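Local atomic coordinates of cupin 2 conserved barrel domain protein (Desulfovibrio desulfuricans subsp. desulfuricans str. G20, PDB entry 2Q30), a protein that is of unknown function but adopts the RmlC-like cupin fold, a small double-stranded beta-helix, and is found as an assembly of two subunits. Residues L26-E29 against K34-S37. Numbering follows the deposited sequence.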
loop_
_atom_site.group_PDB
_atom_site.type_symbol
_atom_site.label_atom_id
_atom_site.label_comp_id
_atom_site.label_asym_id
_atom_site.label_seq_id
_atom_site.Cartn_x
_atom_site.Cartn_y
_atom_site.Cartn_z
ATOM N N LEU A 26 7.750 -3.068 -11.597
ATOM C CA LEU A 26 6.935 -4.185 -11.157
ATOM C C LEU A 26 7.477 -4.657 -9.829
ATOM O O LEU A 26 8.662 -4.933 -9.723
ATOM C CB LEU A 26 7.002 -5.343 -12.150
ATOM C CG LEU A 26 6.110 -6.557 -11.851
ATOM C CD1 LEU A 26 4.616 -6.150 -11.759
ATOM C CD2 LEU A 26 6.333 -7.575 -12.940
ATOM N N VAL A 27 6.613 -4.717 -8.824
ATOM C CA VAL A 27 7.004 -5.160 -7.487
ATOM C C VAL A 27 6.643 -6.625 -7.376
ATOM O O VAL A 27 7.461 -7.437 -6.967
ATOM C CB VAL A 27 6.359 -4.279 -6.392
ATOM C CG1 VAL A 27 6.632 -4.802 -4.960
ATOM C CG2 VAL A 27 6.850 -2.816 -6.565
ATOM N N HIS A 28 5.416 -6.957 -7.739
ATOM C CA HIS A 28 4.924 -8.323 -7.633
ATOM C C HIS A 28 3.796 -8.563 -8.633
ATOM O O HIS A 28 3.026 -7.638 -8.970
ATOM C CB HIS A 28 4.425 -8.534 -6.198
ATOM C CG HIS A 28 3.915 -9.904 -5.912
ATOM N ND1 HIS A 28 4.748 -10.957 -5.601
ATOM C CD2 HIS A 28 2.656 -10.388 -5.863
ATOM C CE1 HIS A 28 4.023 -12.036 -5.371
ATOM N NE2 HIS A 28 2.751 -11.720 -5.530
ATOM N N GLU A 29 3.731 -9.791 -9.135
ATOM C CA GLU A 29 2.608 -10.189 -9.938
ATOM C C GLU A 29 2.318 -11.680 -9.716
ATOM O O GLU A 29 3.212 -12.511 -9.801
ATOM C CB GLU A 29 2.844 -9.858 -11.408
ATOM C CG GLU A 29 1.605 -10.093 -12.239
ATOM C CD GLU A 29 1.696 -9.592 -13.671
ATOM O OE1 GLU A 29 2.816 -9.250 -14.147
ATOM O OE2 GLU A 29 0.617 -9.583 -14.321
ATOM N N LYS A 34 -1.463 -7.648 -8.774
ATOM C CA LYS A 34 -0.299 -7.050 -9.409
ATOM C C LYS A 34 0.010 -5.830 -8.570
ATOM O O LYS A 34 -0.907 -5.086 -8.210
ATOM C CB LYS A 34 -0.578 -6.658 -10.861
ATOM C CG LYS A 34 0.619 -6.031 -11.576
ATOM C CD LYS A 34 0.287 -5.842 -13.051
ATOM C CE LYS A 34 1.430 -5.315 -13.849
ATOM N NZ LYS A 34 1.056 -5.216 -15.301
ATOM N N ILE A 35 1.276 -5.674 -8.218
ATOM C CA ILE A 35 1.752 -4.596 -7.396
ATOM C C ILE A 35 2.843 -3.908 -8.205
ATOM O O ILE A 35 3.840 -4.552 -8.579
ATOM C CB ILE A 35 2.299 -5.103 -6.047
ATOM C CG1 ILE A 35 1.280 -5.982 -5.329
ATOM C CG2 ILE A 35 2.680 -3.921 -5.161
ATOM C CD1 ILE A 35 1.774 -6.567 -3.954
ATOM N N VAL A 36 2.654 -2.612 -8.466
ATOM C CA VAL A 36 3.609 -1.808 -9.224
ATOM C C VAL A 36 3.792 -0.437 -8.590
ATOM O O VAL A 36 2.843 0.137 -8.026
ATOM C CB VAL A 36 3.148 -1.637 -10.700
ATOM C CG1 VAL A 36 3.330 -2.931 -11.451
ATOM C CG2 VAL A 36 1.693 -1.147 -10.772
ATOM N N SER A 37 5.012 0.076 -8.674
ATOM C CA SER A 37 5.341 1.372 -8.139
ATOM C C SER A 37 5.522 2.338 -9.292
ATOM O O SER A 37 5.837 1.924 -10.417
ATOM C CB SER A 37 6.591 1.343 -7.269
ATOM O OG SER A 37 7.746 1.047 -8.000
#
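V27 and H28 both turn their backbone N-H groups onto the carbonyl oxygen of I35. V27 N lies 2.8 Å from I35 O, and its bond is the more bent of the two. H28 N lies 3.0 Å from I35 O in a straighter bond of 167°. One acceptor thus grips two successive donors. In return I35 N donates to H28 O at 2.7 Å, nearly straight at 173°. K34 CA adds a C-H contact to the same H28 oxygen. The extra residue brings the V27 side chain round toward the partner strand. Its CB sits 3.9 Å from I35 CG2, and its CG2 branch reaches past I35 O to the backbone of S37.

L26, E29, K34 and V36 share one face of the pair. L26 CD1 lies against K34 CE and near the side chain of V36. K34 is fully extended, with CG anti to the backbone N (chi1 -180°). This runs its methylenes alongside both L26 CD1 and the E29 carboxylate. K34 NZ stays 4.5 Å from E29 OE2, too far for a salt bridge, although the opposite charges probably attract. On the other face, I35 CD1 packs on H28 CB at 4.0 Å and approaches the imidazole obliquely.

Further out, strand 100-107 lies beside strand 34-40 in the same sheet. L103 touches V27 and I35, while V104 touches V36. The second subunit covers part of the H28 face: its V85 packs on H28, its N58 on I35, and its E56 makes a weak hydrogen bond with H28 NE2. V27, H28 and I35 form a classic beta bulge in an antiparallel hairpin of a cupin double-stranded beta-helix, where strand 23-29 is outermost in its sheet within this chain.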